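Long-range contacts in erythropoietin (Homo sapiens, PDB 1EER), which acts as a hormone that controls red blood cell production, binding and dimerising the receptor EPOR and so activating JAK2 and downstream STAT signalling: residues R4-S9 with T107-L112; E31-N36 with Q86-L91; T40-K45 with F142-N147; T44-Y49 with R150-L155; Q59-W64 with K116-N121. The protein carries 5 engineered substitutions. All coordinates share one frame; numbering follows the deposited sequence.

Contact 1: residues R4-S9 with T107-L112; sequences RLICDS and TLLRAL
Ile6, Leu108 and Leu112 contribute most of the surface buried here, and Ile6 is the centre of the contact: its branches meet three leucines around the end of helix 91-111. CG1 stands roughly anti to the backbone N (chi1 -151°) and the chain runs on straight to CD1 (chi2 176°), which carries the methyl deep among the leucines. There CD1 lies 3.7 Å from Leu108 CB and only 3.4 Å from Leu109 CD1, a pair closer than carbons usually pack. The branch point is covered as well, with Ile6 CB 3.8 Å from Leu108 CG. The other methyl turns to a different neighbour, CG2 coming within 3.7 Å of Leu112 CG, where the two side chains cross at about a right angle. At the margin, Leu5 CB rests 4.1 Å from Leu108 CD1. No hydrogen bond joins the two segments, and the contact illustrates how apolar branches can mate a loop with a helix end.

A short 3-10 turn presents Ile6, and the next residue, Cys7, is tied by a disulfide to Cys161, near the end of helix 138-161. The same cluster extends into the four-helix bundle: Ile6 touches Thr157, and Leu112 touches Tyr156 and Ala160, all of helix 138-161, while Leu109 packs on Val63, Trp64 and Leu67 of helix 56-82.

Contact 2: residues E31-N36 with Q86-L91; sequences EHCSLN and QPWEPL
His32 and Pro87 mark the closest backbone approach, their CA atoms 5.2 Å apart where two irregular loops pass each other without a hydrogen bond between them. The His32 carbonyl nevertheless comes near a side chain, O lying 3.4 Å from Trp88 CB. Cys33 meets the indole through its sulfur: SG sits over one face, 3.5 Å from the centroid of the five-membered ring of Trp88 and 28° off its normal, a sulfur-aromatic interaction made by a disulfide sulfur, since Cys33 is bonded to Cys29. The His32 ring and the six-membered ring of Trp88 are nearly parallel (18°) but slid apart, with centroids 5.4 Å from each other, and so hardly overlap. His32 ND1 has its polar partner in the carbonyl of Cys29. Deeper in, Leu91 CD1 reaches Cys33 SG at 4.4 Å.

The contact lies at one end of the bundle, joining the loop between helices 56-82 and 91-111 to the stretch that leads into strand 34-41; Leu91 continues inward onto Phe138 and Phe142 of helix 138-161.

Contact 3: residues T40-K45 with F142-N147; sequences TVPDTK and FRVYSN
Thr44 OG1 is gripped from two sources: a water that donates to it at 2.9 Å and itself accepts from Asn147 ND2 at 2.8 Å, and the backbone of another protein chain of the complex, probably the receptor. A second water bridges backbone to backbone, donating to Thr44 O at 2.8 Å and to Asn147 O at 2.7 Å. The asparagine amide has further partners too, for ND2 is hydrogen-bonded to a polar side chain of that other protein, while Asn147 OD1 is hydrogen-bonded to Arg150 NE.

The waters lie in the seam where, in this four-helix-bundle cytokine, the long connection between helices 9-25 and 56-82 runs across helix 138-161. Below the polar bridge the seam turns apolar. With chi1 at 73°, Thr44 turns OG1 against Asn147 CB at 3.4 Å and CG2 toward Val144 CG1 at 3.6 Å. Val144 CG1, anti to its own backbone N (chi1 161°), also faces Pro42 CD at 4.0 Å and lies next to Val41. Pro42 and Val41 continue onto helix 56-82, touching Leu69 and Ala73 respectively. Just past the seam, Asp43 OD1 accepts from Lys45 N at 2.9 Å in an Asx turn, and Asp43 OD2 forms a salt bridge with Arg131.

Contact 4: residues T44-Y49 with R150-L155; sequences TKVNFY and RGKLKL
Val46 and Leu155 reach toward each other tip to tip, Val46 CG1 ending 3.6 Å from Leu155 CD1. That leucine methyl serves a second partner, Phe48 CE1, at 3.5 Å, the phenyl and leucine side chains crossing at a slant. Val46 CG1 lies also over the centre of one face of the Phe48 ring, so valine, leucine and phenylalanine touch pairwise in a small apolar triangle. The other valine methyl is turned to the lysine: at chi1 165° CG2 stands beside the backbone N, anti to the carbonyl carbon, and falls 3.6 Å from Lys152 CB.

Lys152 rises between its backbone N and carbonyl carbon (chi1 69°), then bends at chi3 (81°), which lays CE 4.0 Å from Thr44 CA, and again at its last torsion, bringing NZ to the Lys45 carbonyl side. One water donates to Lys45 O at 2.9 Å and accepts from Lys152 NZ at 3.2 Å; the water on Thr44 O also accepts from Lys152 N at 2.8 Å, within the wider pi-type turn at 150-153. The ammonium's main partner is Glu62 of helix 56-82, a salt bridge that probably helps to fix the bent chain. Arg150, Lys45 and Val46 bond to another protein chain, probably the receptor, and the arrangement is part of the long overhand crossover that packs on the last helix of a four-helix cytokine.

Contact 5: residues Q59-W64 with K116-N121; sequences QAVEVW and KEAISN. Engineered in segment 116-121: Asn121 (natural residue Pro).
Trp64 meets Ala118 CB obliquely, the methyl standing 3.9 Å from CD1 on the pyrrole side of the indole and 3.7 Å from Trp64 CB. A second flat group, the Glu117 carboxylate, points an oxygen at a methyl, OE1 lying 3.3 Å from Ala60 CB. Both belong to a crossing of helix 56-82 of the four-helix bundle with the short helix 114-120, which follows helix 91-111. The axes approach to 7.6 Å and cross at -105°, and the small Ala118 is consistent with so near an approach of the backbones: its CA is 3.9 Å from that of Val61, and its CB packs 3.6 Å from Val61 CA.

The indole also touches Thr106, Leu109 and Arg110 of helix 91-111, so this one side chain ties three helices together, while Glu117 reaches Tyr156 of helix 138-161. Near the end of the short helix the engineered residue Asn121 meets the valine methyl that is anti to the carbonyl carbon, with Asn121 CB 3.5 Å from Val61 CG2.

Overall arrangement
From the N terminus, contact 1 closes the first large loop, tying the segment before helix 9-25 to the end of helix 91-111. Contact 2 falls within that span, at the other end of the bundle, about 33 Å away between centres. Contacts 3 and 4 start from overlapping stretches, 40-45 and 44-49, and run to successive turns of helix 138-161, so both cross contacts 1 and 2; they share Thr44, Lys45 and a water. Contact 5, joining helices 56-82 and 114-120, lies within the loops of 3 and 4 but crosses 1 and 2. Ser9 of contact 1 meets Lys154 of contact 4, and Val63 packs on Leu153, joining helices 9-25 and 56-82 to helix 138-161.

Contact 1: residues R4-S9 with T107-L112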
# COMPACT_ATOMS: atom_id res chain seq x y z
N ARG A 4 -10.91 13.84 -5.51
CA ARG A 4 -10.17 13.17 -6.57
C ARG A 4 -8.94 12.34 -6.15
O ARG A 4 -8.57 12.28 -4.98
CB ARG A 4 -9.77 14.19 -7.65
CG ARG A 4 -10.77 15.32 -7.83
CD ARG A 4 -11.59 15.18 -9.10
NE ARG A 4 -12.77 16.05 -9.07
CZ ARG A 4 -12.81 17.28 -9.58
NH1 ARG A 4 -11.74 17.80 -10.17
NH2 ARG A 4 -13.92 18.00 -9.49
N LEU A 5 -8.35 11.70 -7.16
CA LEU A 5 -7.19 10.82 -7.09
C LEU A 5 -6.55 10.41 -5.77
O LEU A 5 -6.34 9.22 -5.55
CB LEU A 5 -6.11 11.34 -8.03
CG LEU A 5 -6.53 11.30 -9.51
CD1 LEU A 5 -7.09 12.65 -9.91
CD2 LEU A 5 -5.35 10.96 -10.38
N ILE A 6 -6.23 11.35 -4.89
CA ILE A 6 -5.60 10.94 -3.63
C ILE A 6 -6.61 10.38 -2.65
O ILE A 6 -6.24 9.69 -1.69
CB ILE A 6 -4.81 12.10 -2.96
CG1 ILE A 6 -3.65 11.51 -2.15
CG2 ILE A 6 -5.72 12.94 -2.09
CD1 ILE A 6 -2.74 12.55 -1.52
N CYS A 7 -7.88 10.66 -2.89
CA CYS A 7 -8.95 10.17 -2.03
C CYS A 7 -9.27 8.72 -2.33
O CYS A 7 -10.14 8.12 -1.70
CB CYS A 7 -10.19 11.04 -2.20
SG CYS A 7 -9.95 12.65 -1.40
N ASP A 8 -8.55 8.15 -3.29
CA ASP A 8 -8.73 6.76 -3.65
C ASP A 8 -7.63 6.03 -2.91
O ASP A 8 -6.45 6.09 -3.29
CB ASP A 8 -8.60 6.57 -5.16
CG ASP A 8 -8.78 5.13 -5.59
OD1 ASP A 8 -8.33 4.21 -4.87
OD2 ASP A 8 -9.38 4.90 -6.66
N SER A 9 -8.01 5.35 -1.84
CA SER A 9 -7.07 4.62 -1.01
C SER A 9 -5.98 3.88 -1.79
O SER A 9 -4.79 4.02 -1.50
CB SER A 9 -7.83 3.62 -0.13
OG SER A 9 -8.14 4.21 1.12
N THR A 107 2.00 16.73 -5.72
CA THR A 107 1.01 17.24 -6.65
C THR A 107 -0.36 16.82 -6.16
O THR A 107 -1.30 17.61 -6.15
CB THR A 107 1.24 16.68 -8.08
OG1 THR A 107 2.50 17.14 -8.59
CG2 THR A 107 0.14 17.14 -9.02
N LEU A 108 -0.46 15.57 -5.72
CA LEU A 108 -1.71 15.00 -5.21
C LEU A 108 -2.26 15.76 -3.99
O LEU A 108 -3.46 16.03 -3.91
CB LEU A 108 -1.48 13.53 -4.85
CG LEU A 108 -2.20 12.45 -5.67
CD1 LEU A 108 -2.49 12.94 -7.09
CD2 LEU A 108 -1.35 11.20 -5.69
N LEU A 109 -1.37 16.11 -3.06
CA LEU A 109 -1.75 16.83 -1.84
C LEU A 109 -2.28 18.23 -2.11
O LEU A 109 -3.28 18.66 -1.52
CB LEU A 109 -0.55 16.96 -0.91
CG LEU A 109 -0.70 16.36 0.47
CD1 LEU A 109 -1.54 15.09 0.40
CD2 LEU A 109 0.67 16.06 1.03
N ARG A 110 -1.60 18.95 -3.00
CA ARG A 110 -1.99 20.30 -3.34
C ARG A 110 -3.41 20.33 -3.85
O ARG A 110 -4.20 21.17 -3.46
CB ARG A 110 -1.04 20.85 -4.41
CG ARG A 110 -1.54 22.12 -5.08
CD ARG A 110 -0.52 22.62 -6.08
NE ARG A 110 0.83 22.53 -5.55
CZ ARG A 110 1.89 22.17 -6.26
NH1 ARG A 110 1.74 21.87 -7.55
NH2 ARG A 110 3.08 22.11 -5.70
N ALA A 111 -3.73 19.40 -4.74
CA ALA A 111 -5.07 19.32 -5.31
C ALA A 111 -6.05 19.13 -4.17
O ALA A 111 -7.20 19.54 -4.27
CB ALA A 111 -5.16 18.17 -6.29
N LEU A 112 -5.58 18.50 -3.10
CA LEU A 112 -6.40 18.24 -1.93
C LEU A 112 -6.59 19.53 -1.12
O LEU A 112 -7.42 19.60 -0.22
CB LEU A 112 -5.73 17.17 -1.05
CG LEU A 112 -6.56 16.08 -0.37
CD1 LEU A 112 -5.93 15.78 0.97
CD2 LEU A 112 -8.02 16.49 -0.20

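Contact 2: residues E31-N36 with Q86-L91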
# COMPACT_ATOMS: atom_id res chain seq x y z
N GLU A 31 26.98 -1.54 7.19
CA GLU A 31 27.88 -0.38 7.18
C GLU A 31 27.97 0.19 5.77
O GLU A 31 28.81 1.04 5.50
CB GLU A 31 29.28 -0.80 7.64
CG GLU A 31 29.44 -0.97 9.14
CD GLU A 31 29.98 0.27 9.82
OE1 GLU A 31 29.17 1.12 10.23
OE2 GLU A 31 31.22 0.40 9.94
N HIS A 32 27.10 -0.27 4.88
CA HIS A 32 27.11 0.16 3.50
C HIS A 32 26.05 1.21 3.19
O HIS A 32 25.76 1.46 2.02
CB HIS A 32 26.90 -1.04 2.57
CG HIS A 32 27.55 -2.31 3.05
ND1 HIS A 32 26.83 -3.40 3.49
CD2 HIS A 32 28.86 -2.67 3.11
CE1 HIS A 32 27.66 -4.37 3.81
NE2 HIS A 32 28.90 -3.96 3.59
N CYS A 33 25.48 1.83 4.22
CA CYS A 33 24.41 2.81 4.01
C CYS A 33 24.56 4.20 4.62
O CYS A 33 23.55 4.89 4.77
CB CYS A 33 23.08 2.24 4.50
SG CYS A 33 22.38 0.86 3.55
N SER A 34 25.77 4.62 4.98
CA SER A 34 25.92 5.95 5.55
C SER A 34 25.66 7.03 4.51
O SER A 34 25.98 6.86 3.34
CB SER A 34 27.32 6.15 6.12
OG SER A 34 27.47 7.49 6.58
N LEU A 35 25.06 8.13 4.95
CA LEU A 35 24.77 9.27 4.08
C LEU A 35 26.00 10.18 4.17
O LEU A 35 26.14 11.15 3.41
CB LEU A 35 23.53 10.02 4.57
CG LEU A 35 22.14 9.40 4.33
CD1 LEU A 35 21.11 10.18 5.12
CD2 LEU A 35 21.80 9.44 2.85
N ASN A 36 26.88 9.86 5.10
CA ASN A 36 28.11 10.61 5.32
C ASN A 36 27.85 12.09 5.61
O ASN A 36 28.55 12.97 5.12
CB ASN A 36 29.02 10.48 4.10
CG ASN A 36 29.70 9.13 4.05
OD1 ASN A 36 29.53 8.37 3.10
ND2 ASN A 36 30.48 8.82 5.07
N GLN A 86 30.36 3.93 -3.64
CA GLN A 86 29.99 3.32 -2.37
C GLN A 86 29.12 2.08 -2.56
O GLN A 86 28.57 1.85 -3.65
CB GLN A 86 29.27 4.36 -1.50
CG GLN A 86 30.14 5.55 -1.12
CD GLN A 86 31.31 5.18 -0.22
OE1 GLN A 86 31.79 4.04 -0.24
NE2 GLN A 86 31.78 6.14 0.57
N PRO A 87 28.97 1.27 -1.50
CA PRO A 87 28.17 0.04 -1.54
C PRO A 87 26.66 0.13 -1.79
O PRO A 87 26.15 1.03 -2.47
CB PRO A 87 28.48 -0.62 -0.19
CG PRO A 87 28.84 0.51 0.70
CD PRO A 87 29.57 1.49 -0.17
N TRP A 88 25.96 -0.85 -1.23
CA TRP A 88 24.52 -1.01 -1.33
C TRP A 88 23.87 -0.79 -2.69
O TRP A 88 23.42 0.31 -3.03
CB TRP A 88 23.82 -0.16 -0.26
CG TRP A 88 22.84 -0.98 0.53
CD1 TRP A 88 21.57 -0.62 0.91
CD2 TRP A 88 23.03 -2.32 1.00
NE1 TRP A 88 20.97 -1.65 1.58
CE2 TRP A 88 21.84 -2.71 1.65
CE3 TRP A 88 24.10 -3.22 0.93
CZ2 TRP A 88 21.68 -3.97 2.23
CZ3 TRP A 88 23.94 -4.47 1.51
CH2 TRP A 88 22.74 -4.84 2.15
N GLU A 89 23.82 -1.87 -3.45
CA GLU A 89 23.21 -1.91 -4.77
C GLU A 89 21.69 -1.68 -4.75
O GLU A 89 21.13 -1.16 -5.72
CB GLU A 89 23.51 -3.26 -5.43
CG GLU A 89 22.86 -3.46 -6.79
CD GLU A 89 23.86 -3.33 -7.93
OE1 GLU A 89 24.77 -2.47 -7.84
OE2 GLU A 89 23.73 -4.08 -8.93
N PRO A 90 21.01 -2.09 -3.66
CA PRO A 90 19.56 -1.91 -3.59
C PRO A 90 19.08 -0.47 -3.49
O PRO A 90 18.02 -0.12 -4.00
CB PRO A 90 19.15 -2.72 -2.36
CG PRO A 90 20.36 -3.54 -1.98
CD PRO A 90 21.53 -2.77 -2.46
N LEU A 91 19.87 0.36 -2.83
CA LEU A 91 19.53 1.77 -2.61
C LEU A 91 19.00 2.56 -3.80
O LEU A 91 18.00 3.27 -3.68
CB LEU A 91 20.73 2.51 -2.03
CG LEU A 91 21.02 2.32 -0.55
CD1 LEU A 91 22.22 3.15 -0.15
CD2 LEU A 91 19.80 2.71 0.26

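Contact 3: residues T40-K45 with F142-N147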
# COMPACT_ATOMS: atom_id res chain seq x y z
N THR A 40 18.66 16.66 7.37
CA THR A 40 17.49 17.05 8.15
C THR A 40 16.25 16.36 7.60
O THR A 40 16.04 16.30 6.39
CB THR A 40 17.29 18.57 8.11
OG1 THR A 40 18.49 19.21 8.57
CG2 THR A 40 16.12 18.98 9.00
N VAL A 41 15.41 15.85 8.49
CA VAL A 41 14.20 15.15 8.07
C VAL A 41 13.02 15.64 8.89
O VAL A 41 13.20 16.28 9.92
CB VAL A 41 14.35 13.62 8.25
CG1 VAL A 41 15.33 13.08 7.22
CG2 VAL A 41 14.86 13.32 9.66
N PRO A 42 11.79 15.35 8.44
CA PRO A 42 10.69 15.85 9.28
C PRO A 42 10.45 14.94 10.48
O PRO A 42 11.05 13.87 10.60
CB PRO A 42 9.50 15.90 8.32
CG PRO A 42 9.83 14.87 7.26
CD PRO A 42 11.31 14.62 7.26
N ASP A 43 9.59 15.38 11.39
CA ASP A 43 9.26 14.56 12.54
C ASP A 43 8.06 13.76 12.08
O ASP A 43 7.14 14.33 11.49
CB ASP A 43 8.86 15.43 13.74
CG ASP A 43 8.57 14.61 14.98
OD1 ASP A 43 8.38 13.38 14.87
OD2 ASP A 43 8.53 15.19 16.08
N THR A 44 8.06 12.46 12.31
CA THR A 44 6.93 11.65 11.87
C THR A 44 5.99 11.17 12.98
O THR A 44 4.95 10.57 12.70
CB THR A 44 7.40 10.41 11.07
OG1 THR A 44 7.98 9.46 11.96
CG2 THR A 44 8.43 10.83 10.03
N LYS A 45 6.33 11.45 14.23
CA LYS A 45 5.47 11.00 15.31
C LYS A 45 4.12 11.70 15.33
O LYS A 45 3.99 12.88 15.00
CB LYS A 45 6.16 11.16 16.67
CG LYS A 45 6.32 12.59 17.16
CD LYS A 45 7.15 12.67 18.46
CE LYS A 45 7.13 14.19 18.68
NZ LYS A 45 7.82 14.72 19.85
N PHE A 142 14.76 6.15 4.97
CA PHE A 142 13.65 5.38 4.46
C PHE A 142 12.61 5.02 5.52
O PHE A 142 11.42 4.94 5.21
CB PHE A 142 14.17 4.13 3.77
CG PHE A 142 14.63 4.38 2.36
CD1 PHE A 142 13.77 4.93 1.42
CD2 PHE A 142 15.94 4.12 1.99
CE1 PHE A 142 14.20 5.21 0.12
CE2 PHE A 142 16.39 4.40 0.69
CZ PHE A 142 15.52 4.94 -0.25
N ARG A 143 13.04 4.80 6.76
CA ARG A 143 12.11 4.48 7.83
C ARG A 143 11.23 5.71 8.06
O ARG A 143 10.03 5.60 8.29
CB ARG A 143 12.86 4.12 9.11
CG ARG A 143 11.96 3.93 10.33
CD ARG A 143 12.75 3.46 11.56
NE ARG A 143 13.68 4.47 12.07
CZ ARG A 143 15.00 4.33 12.09
NH1 ARG A 143 15.54 3.21 11.63
NH2 ARG A 143 15.77 5.29 12.59
N VAL A 144 11.84 6.89 7.99
CA VAL A 144 11.12 8.15 8.18
C VAL A 144 10.15 8.35 7.00
O VAL A 144 9.02 8.82 7.17
CB VAL A 144 12.13 9.36 8.24
CG1 VAL A 144 11.41 10.67 7.96
CG2 VAL A 144 12.80 9.41 9.61
N TYR A 145 10.61 8.00 5.80
CA TYR A 145 9.81 8.12 4.58
C TYR A 145 8.52 7.33 4.76
O TYR A 145 7.44 7.85 4.51
CB TYR A 145 10.62 7.59 3.38
CG TYR A 145 9.85 7.48 2.08
CD1 TYR A 145 9.12 8.55 1.57
CD2 TYR A 145 9.91 6.31 1.32
CE1 TYR A 145 8.47 8.47 0.34
CE2 TYR A 145 9.26 6.21 0.08
CZ TYR A 145 8.54 7.30 -0.40
OH TYR A 145 7.89 7.22 -1.62
N SER A 146 8.65 6.08 5.21
CA SER A 146 7.49 5.20 5.43
C SER A 146 6.60 5.68 6.59
O SER A 146 5.38 5.76 6.45
CB SER A 146 7.96 3.77 5.71
OG SER A 146 6.87 2.91 5.99
N ASN A 147 7.21 6.01 7.73
CA ASN A 147 6.44 6.46 8.89
C ASN A 147 5.66 7.73 8.59
O ASN A 147 4.55 7.91 9.09
CB ASN A 147 7.36 6.69 10.09
CG ASN A 147 7.58 5.43 10.92
OD1 ASN A 147 6.86 4.45 10.79
ND2 ASN A 147 8.58 5.46 11.79
O HOH W 1 3.69 10.13 10.28
O HOH W 2 10.28 7.66 11.97

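Contact 4: residues T44-Y49 with R150-L155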
# COMPACT_ATOMS: atom_id res chain seq x y z
N THR A 44 8.06 12.46 12.31
CA THR A 44 6.93 11.65 11.87
C THR A 44 5.99 11.17 12.98
O THR A 44 4.95 10.57 12.70
CB THR A 44 7.40 10.41 11.07
OG1 THR A 44 7.98 9.46 11.96
CG2 THR A 44 8.43 10.83 10.03
N LYS A 45 6.33 11.45 14.23
CA LYS A 45 5.47 11.00 15.31
C LYS A 45 4.12 11.70 15.33
O LYS A 45 3.99 12.88 15.00
CB LYS A 45 6.16 11.16 16.67
CG LYS A 45 6.32 12.59 17.16
CD LYS A 45 7.15 12.67 18.46
CE LYS A 45 7.13 14.19 18.68
NZ LYS A 45 7.82 14.72 19.85
N VAL A 46 3.10 10.94 15.70
CA VAL A 46 1.75 11.48 15.80
C VAL A 46 1.17 11.09 17.16
O VAL A 46 1.06 9.90 17.48
CB VAL A 46 0.82 10.94 14.67
CG1 VAL A 46 -0.64 11.22 15.02
CG2 VAL A 46 1.17 11.59 13.34
N ASN A 47 0.83 12.09 17.97
CA ASN A 47 0.23 11.83 19.27
C ASN A 47 -1.26 11.93 18.95
O ASN A 47 -1.79 13.03 18.76
CB ASN A 47 0.66 12.90 20.28
CG ASN A 47 0.18 12.60 21.69
OD1 ASN A 47 -0.91 13.02 22.08
ND2 ASN A 47 0.99 11.88 22.45
N PHE A 48 -1.92 10.78 18.87
CA PHE A 48 -3.34 10.73 18.53
C PHE A 48 -4.22 11.55 19.44
O PHE A 48 -5.25 12.08 19.00
CB PHE A 48 -3.83 9.27 18.49
CG PHE A 48 -3.60 8.61 17.17
CD1 PHE A 48 -4.39 8.94 16.07
CD2 PHE A 48 -2.57 7.69 17.00
CE1 PHE A 48 -4.15 8.37 14.82
CE2 PHE A 48 -2.33 7.11 15.76
CZ PHE A 48 -3.12 7.45 14.66
N TYR A 49 -3.83 11.67 20.71
CA TYR A 49 -4.59 12.47 21.65
C TYR A 49 -4.51 13.95 21.24
O TYR A 49 -5.54 14.63 21.13
CB TYR A 49 -4.05 12.31 23.08
CG TYR A 49 -4.77 13.20 24.07
CD1 TYR A 49 -6.08 12.92 24.44
CD2 TYR A 49 -4.17 14.35 24.56
CE1 TYR A 49 -6.79 13.78 25.28
CE2 TYR A 49 -4.88 15.22 25.41
CZ TYR A 49 -6.20 14.93 25.75
OH TYR A 49 -6.93 15.78 26.55
N ARG A 150 2.73 6.77 5.83
CA ARG A 150 1.75 5.88 6.43
C ARG A 150 1.16 6.49 7.69
O ARG A 150 0.15 6.01 8.20
CB ARG A 150 2.39 4.52 6.73
CG ARG A 150 3.02 4.40 8.10
CD ARG A 150 3.81 3.12 8.22
NE ARG A 150 4.53 3.05 9.49
CZ ARG A 150 4.47 2.02 10.33
NH1 ARG A 150 3.73 0.96 10.03
NH2 ARG A 150 5.15 2.06 11.46
N GLY A 151 1.80 7.56 8.17
CA GLY A 151 1.34 8.21 9.38
C GLY A 151 0.48 9.44 9.21
O GLY A 151 -0.66 9.36 8.77
N LYS A 152 1.03 10.61 9.56
CA LYS A 152 0.27 11.84 9.46
C LYS A 152 -0.21 12.14 8.05
O LYS A 152 -1.26 12.76 7.87
CB LYS A 152 1.08 13.01 10.03
CG LYS A 152 2.28 13.41 9.22
CD LYS A 152 2.98 14.58 9.86
CE LYS A 152 3.87 14.13 11.00
NZ LYS A 152 3.92 15.12 12.11
N LEU A 153 0.54 11.72 7.03
CA LEU A 153 0.10 11.96 5.66
C LEU A 153 -1.21 11.21 5.45
O LEU A 153 -2.23 11.79 5.06
CB LEU A 153 1.13 11.49 4.65
CG LEU A 153 0.84 12.00 3.23
CD1 LEU A 153 2.14 12.29 2.52
CD2 LEU A 153 0.02 10.98 2.47
N LYS A 154 -1.19 9.91 5.74
CA LYS A 154 -2.38 9.09 5.59
C LYS A 154 -3.50 9.66 6.45
O LYS A 154 -4.63 9.80 5.99
CB LYS A 154 -2.10 7.64 5.98
CG LYS A 154 -3.30 6.71 5.86
CD LYS A 154 -4.03 6.88 4.52
CE LYS A 154 -4.66 5.56 4.04
NZ LYS A 154 -5.86 5.75 3.18
N LEU A 155 -3.17 10.00 7.70
CA LEU A 155 -4.16 10.55 8.63
C LEU A 155 -4.79 11.83 8.09
O LEU A 155 -6.02 11.97 8.10
CB LEU A 155 -3.52 10.84 9.99
CG LEU A 155 -3.24 9.61 10.88
CD1 LEU A 155 -2.60 10.07 12.18
CD2 LEU A 155 -4.53 8.84 11.15
O HOH W 1 3.69 10.13 10.28
O HOH W 3 1.84 14.83 14.56

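Contact 5: residues Q59-W64 with K116-N121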
# COMPACT_ATOMS: atom_id res chain seq x y z
N GLN A 59 -3.28 20.18 10.57
CA GLN A 59 -2.87 18.88 10.05
C GLN A 59 -2.24 19.18 8.68
O GLN A 59 -1.18 18.66 8.33
CB GLN A 59 -4.08 17.96 9.90
CG GLN A 59 -4.87 17.72 11.18
CD GLN A 59 -6.01 16.73 10.98
OE1 GLN A 59 -6.23 16.22 9.88
NE2 GLN A 59 -6.75 16.45 12.05
N ALA A 60 -2.91 20.05 7.91
CA ALA A 60 -2.44 20.46 6.59
C ALA A 60 -1.03 21.04 6.70
O ALA A 60 -0.12 20.64 5.96
CB ALA A 60 -3.39 21.49 6.01
N VAL A 61 -0.84 21.99 7.61
CA VAL A 61 0.46 22.62 7.82
C VAL A 61 1.55 21.57 8.03
O VAL A 61 2.56 21.54 7.33
CB VAL A 61 0.44 23.56 9.05
CG1 VAL A 61 1.83 24.16 9.28
CG2 VAL A 61 -0.59 24.65 8.86
N GLU A 62 1.34 20.71 9.02
CA GLU A 62 2.30 19.66 9.33
C GLU A 62 2.67 18.78 8.13
O GLU A 62 3.84 18.61 7.83
CB GLU A 62 1.76 18.76 10.45
CG GLU A 62 2.16 19.21 11.83
CD GLU A 62 1.68 18.24 12.90
OE1 GLU A 62 1.92 17.03 12.75
OE2 GLU A 62 1.08 18.70 13.89
N VAL A 63 1.66 18.22 7.47
CA VAL A 63 1.90 17.32 6.33
C VAL A 63 2.57 17.98 5.11
O VAL A 63 3.55 17.47 4.57
CB VAL A 63 0.58 16.63 5.89
CG1 VAL A 63 0.79 15.81 4.62
CG2 VAL A 63 0.08 15.74 7.02
N TRP A 64 2.03 19.11 4.68
CA TRP A 64 2.57 19.81 3.53
C TRP A 64 4.02 20.23 3.74
O TRP A 64 4.88 19.96 2.91
CB TRP A 64 1.71 21.04 3.21
CG TRP A 64 2.21 21.75 2.02
CD1 TRP A 64 2.89 22.93 1.99
CD2 TRP A 64 2.14 21.29 0.67
NE1 TRP A 64 3.26 23.23 0.71
CE2 TRP A 64 2.81 22.25 -0.13
CE3 TRP A 64 1.57 20.17 0.05
CZ2 TRP A 64 2.93 22.11 -1.52
CZ3 TRP A 64 1.69 20.04 -1.33
CH2 TRP A 64 2.37 21.00 -2.09
N LYS A 116 -2.56 25.16 0.06
CA LYS A 116 -3.32 26.38 0.31
C LYS A 116 -3.59 26.56 1.81
O LYS A 116 -3.33 27.61 2.38
CB LYS A 116 -4.65 26.35 -0.44
CG LYS A 116 -5.31 27.70 -0.60
CD LYS A 116 -6.60 27.78 0.17
CE LYS A 116 -6.64 29.03 1.05
NZ LYS A 116 -7.90 29.08 1.87
N GLU A 117 -4.12 25.51 2.43
CA GLU A 117 -4.45 25.52 3.85
C GLU A 117 -3.19 25.71 4.70
O GLU A 117 -3.19 26.48 5.66
CB GLU A 117 -5.14 24.22 4.25
CG GLU A 117 -6.48 24.40 4.98
CD GLU A 117 -7.03 23.10 5.57
OE1 GLU A 117 -6.56 22.00 5.20
OE2 GLU A 117 -7.95 23.18 6.41
N ALA A 118 -2.13 24.99 4.35
CA ALA A 118 -0.88 25.08 5.08
C ALA A 118 -0.29 26.49 5.08
O ALA A 118 0.24 26.94 6.09
CB ALA A 118 0.12 24.08 4.52
N ILE A 119 -0.37 27.20 3.95
CA ILE A 119 0.19 28.55 3.86
C ILE A 119 -0.59 29.59 4.66
O ILE A 119 -0.01 30.52 5.22
CB ILE A 119 0.29 29.05 2.38
CG1 ILE A 119 1.41 28.32 1.63
CG2 ILE A 119 0.60 30.54 2.36
CD1 ILE A 119 1.75 28.93 0.27
N SER A 120 -1.91 29.45 4.71
CA SER A 120 -2.76 30.38 5.43
C SER A 120 -2.74 30.11 6.94
O SER A 120 -2.59 31.03 7.74
CB SER A 120 -4.19 30.29 4.91
OG SER A 120 -4.25 30.72 3.55
N ASN A 121 -2.89 28.84 7.31
CA ASN A 121 -2.89 28.45 8.72
C ASN A 121 -1.51 28.73 9.31
O ASN A 121 -1.32 28.70 10.53
CB ASN A 121 -3.20 26.95 8.84
CG ASN A 121 -4.46 26.67 9.65
OD1 ASN A 121 -5.49 27.33 9.48
ND2 ASN A 121 -4.38 25.69 10.54